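Local coordinates for CRISPR-associated protein,CRISPR-associated endonuclease Cas9 (Corynebacterium diphtheriae, PDB 6JOO), which is an RNA-guided DNA endonuclease of CRISPR immunity that finds invading DNA with a guide RNA and whose full-length form cuts both strands with its RuvC and HNH domains, at residues His41-Asp46 with Asn469-Arg474. Sequence-based numbering, arbitrary orientation.
With nucleotides of chain B.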
loop_
_atom_site.group_PDB
_atom_site.type_symbol
_atom_site.label_atom_id
_atom_site.label_comp_id
_atom_site.label_asym_id
_atom_site.label_seq_id
_atom_site.Cartn_x
_atom_site.Cartn_y
_atom_site.Cartn_z
ATOM N N HIS A 41 1.027 -10.804 13.377
ATOM C CA HIS A 41 0.573 -10.109 12.182
ATOM C C HIS A 41 1.754 -9.837 11.259
ATOM O O HIS A 41 2.914 -9.825 11.680
ATOM C CB HIS A 41 -0.153 -8.797 12.524
ATOM C CG HIS A 41 0.664 -7.841 13.336
ATOM N ND1 HIS A 41 1.563 -6.963 12.772
ATOM C CD2 HIS A 41 0.713 -7.621 14.671
ATOM C CE1 HIS A 41 2.133 -6.245 13.723
ATOM N NE2 HIS A 41 1.634 -6.624 14.884
ATOM N N ASP A 42 1.436 -9.621 9.984
ATOM C CA ASP A 42 2.421 -9.378 8.940
ATOM C C ASP A 42 2.824 -7.913 8.831
ATOM O O ASP A 42 3.502 -7.543 7.865
ATOM C CB ASP A 42 1.881 -9.865 7.592
ATOM C CG ASP A 42 0.526 -9.260 7.253
ATOM O OD1 ASP A 42 -0.020 -8.516 8.095
ATOM O OD2 ASP A 42 0.007 -9.530 6.147
ATOM N N SER A 43 2.412 -7.078 9.787
ATOM C CA SER A 43 2.670 -5.641 9.778
ATOM C C SER A 43 2.133 -4.967 8.519
ATOM O O SER A 43 2.590 -3.881 8.148
ATOM C CB SER A 43 4.165 -5.342 9.948
ATOM O OG SER A 43 4.410 -3.946 9.959
ATOM N N GLY A 44 1.163 -5.596 7.857
ATOM C CA GLY A 44 0.597 -5.054 6.637
ATOM C C GLY A 44 1.553 -4.972 5.470
ATOM O O GLY A 44 1.311 -4.202 4.539
ATOM N N LEU A 45 2.627 -5.755 5.485
ATOM C CA LEU A 45 3.649 -5.646 4.456
ATOM C C LEU A 45 3.272 -6.447 3.214
ATOM O O LEU A 45 2.531 -7.434 3.278
ATOM C CB LEU A 45 4.999 -6.120 4.996
ATOM C CG LEU A 45 5.590 -5.294 6.138
ATOM C CD1 LEU A 45 6.928 -5.875 6.560
ATOM C CD2 LEU A 45 5.732 -3.836 5.721
ATOM N N ASP A 46 3.777 -5.990 2.071
ATOM C CA ASP A 46 3.603 -6.705 0.812
ATOM C C ASP A 46 4.601 -7.858 0.754
ATOM O O ASP A 46 5.809 -7.619 0.841
ATOM C CB ASP A 46 3.805 -5.763 -0.373
ATOM C CG ASP A 46 3.375 -6.373 -1.708
ATOM O OD1 ASP A 46 3.515 -7.600 -1.907
ATOM O OD2 ASP A 46 2.893 -5.609 -2.571
ATOM N N ASN A 469 -1.782 4.020 9.152
ATOM C CA ASN A 469 -0.598 3.175 9.215
ATOM C C ASN A 469 -1.014 1.712 9.115
ATOM O O ASN A 469 -1.778 1.240 9.964
ATOM C CB ASN A 469 0.170 3.430 10.509
ATOM C CG ASN A 469 1.524 2.736 10.543
ATOM O OD1 ASN A 469 1.640 1.537 10.278
ATOM N ND2 ASN A 469 2.562 3.499 10.865
ATOM N N PRO A 470 -0.558 0.971 8.103
ATOM C CA PRO A 470 -1.005 -0.426 7.978
ATOM C C PRO A 470 -0.600 -1.296 9.153
ATOM O O PRO A 470 -1.366 -2.179 9.556
ATOM C CB PRO A 470 -0.341 -0.888 6.673
ATOM C CG PRO A 470 -0.063 0.368 5.923
ATOM C CD PRO A 470 0.284 1.381 6.968
ATOM N N ALA A 471 0.592 -1.075 9.713
ATOM C CA ALA A 471 1.020 -1.871 10.858
ATOM C C ALA A 471 0.169 -1.567 12.082
ATOM O O ALA A 471 -0.209 -2.479 12.827
ATOM C CB ALA A 471 2.498 -1.616 11.153
ATOM N N VAL A 472 -0.148 -0.289 12.300
ATOM C CA VAL A 472 -0.990 0.092 13.430
ATOM C C VAL A 472 -2.410 -0.423 13.237
ATOM O O VAL A 472 -3.032 -0.935 14.176
ATOM C CB VAL A 472 -0.961 1.619 13.623
ATOM C CG1 VAL A 472 -1.893 2.037 14.749
ATOM C CG2 VAL A 472 0.460 2.092 13.898
ATOM N N ASP A 473 -2.946 -0.300 12.019
ATOM C CA ASP A 473 -4.313 -0.744 11.759
ATOM C C ASP A 473 -4.469 -2.243 11.968
ATOM O O ASP A 473 -5.573 -2.712 12.270
ATOM C CB ASP A 473 -4.732 -0.362 10.340
ATOM C CG ASP A 473 -4.818 1.137 10.139
ATOM O OD1 ASP A 473 -4.572 1.885 11.110
ATOM O OD2 ASP A 473 -5.130 1.570 9.010
ATOM N N ARG A 474 -3.389 -3.008 11.802
ATOM C CA ARG A 474 -3.441 -4.434 12.106
ATOM C C ARG A 474 -3.737 -4.662 13.583
ATOM O O ARG A 474 -4.616 -5.457 13.937
ATOM C CB ARG A 474 -2.125 -5.107 11.705
ATOM C CG ARG A 474 -2.021 -5.444 10.224
ATOM C CD ARG A 474 -3.083 -6.458 9.830
ATOM N NE ARG A 474 -3.582 -6.243 8.474
ATOM C CZ ARG A 474 -3.217 -6.959 7.415
ATOM N NH1 ARG A 474 -2.346 -7.949 7.548
ATOM N NH2 ARG A 474 -3.731 -6.687 6.222
ATOM P P G B 77 -8.686 -6.878 7.198
ATOM O OP1 G B 77 -9.987 -7.068 6.507
ATOM O OP2 G B 77 -8.486 -7.393 8.577
ATOM O "O5'" G B 77 -7.499 -7.497 6.330
ATOM C "C5'" G B 77 -7.740 -8.032 5.031
ATOM C "C4'" G B 77 -7.502 -9.525 4.963
ATOM O "O4'" G B 77 -6.151 -9.830 5.404
ATOM C "C3'" G B 77 -8.434 -10.397 5.808
ATOM O "O3'" G B 77 -8.712 -11.601 5.100
ATOM C "C2'" G B 77 -7.578 -10.722 7.026
ATOM O "O2'" G B 77 -7.945 -11.906 7.700
ATOM C "C1'" G B 77 -6.199 -10.837 6.393
ATOM N N9 G B 77 -5.086 -10.636 7.317
ATOM C C8 G B 77 -4.953 -9.669 8.281
ATOM N N7 G B 77 -3.833 -9.769 8.940
ATOM C C5 G B 77 -3.194 -10.863 8.374
ATOM C C6 G B 77 -1.940 -11.455 8.671
ATOM O O6 G B 77 -1.120 -11.112 9.532
ATOM N N1 G B 77 -1.680 -12.552 7.850
ATOM C C2 G B 77 -2.519 -13.017 6.866
ATOM N N2 G B 77 -2.098 -14.087 6.174
ATOM N N3 G B 77 -3.691 -12.473 6.580
ATOM C C4 G B 77 -3.957 -11.409 7.368
ATOM P P U B 76 -5.200 -5.375 3.014
ATOM O OP1 U B 76 -4.280 -6.341 3.662
ATOM O OP2 U B 76 -5.879 -5.743 1.745
ATOM O "O5'" U B 76 -6.337 -5.002 4.062
ATOM C "C5'" U B 76 -6.028 -4.304 5.258
ATOM C "C4'" U B 76 -7.252 -3.643 5.841
ATOM O "O4'" U B 76 -7.712 -2.593 4.956
ATOM C "C3'" U B 76 -8.467 -4.538 6.021
ATOM O "O3'" U B 76 -8.390 -5.302 7.211
ATOM C "C2'" U B 76 -9.630 -3.545 5.999
ATOM O "O2'" U B 76 -9.816 -2.937 7.270
ATOM C "C1'" U B 76 -9.114 -2.473 5.036
ATOM N N1 U B 76 -9.685 -2.602 3.681
ATOM C C2 U B 76 -10.851 -1.910 3.445
ATOM O O2 U B 76 -11.389 -1.234 4.304
ATOM N N3 U B 76 -11.352 -2.040 2.172
ATOM C C4 U B 76 -10.819 -2.775 1.135
ATOM O O4 U B 76 -11.399 -2.790 0.045
ATOM C C5 U B 76 -9.608 -3.461 1.470
ATOM C C6 U B 76 -9.092 -3.355 2.701
#
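The flat guanidinium of Arg474 lies between Gly44 CA over one face and the guanine of G77 of chain B over the other, both nearer its border than its centre. C8 of G77 of chain B stands 3.2 Å above the guanidinium plane. Two anions meet the edge. Asp42 OD1 forms a salt bridge to Arg474 NH1 at 2.5 Å, with carboxylate and guanidinium planes 23° apart. A phosphate oxygen, OP1 of U76 of chain B, lies 2.6 Å from Arg474 NH2. The arginine chain turns twice and carries the guanidinium past Gly44 to the RNA.

Asp42 also belongs to a type I' turn, Asp42 to Leu45. Asp42 OD1 accepts from Gly44 N at 3.2 Å, which comes from well out of the carboxylate plane, an Asx turn. The backbone N of Asp42 donates to O6 of G77 of chain B at 3.0 Å. The His41 ring takes Ser43 N at ND1, 8° out of the ring plane. Ser43 OG touches Ala471 CB at 3.2 Å. Asn469 caps the helix start through OD1.

Both segments lie before the engineered Gly/Ser linker, within one part. The turn follows RuvC-sheet strand 30-40 and precedes arginine-rich helix 56-86, the bridge helix of Cas9. Packed against the first turn of helix 470-490, it forms part of an sgRNA-binding site that touches a base edge and a backbone phosphate, consistent with recognition of both.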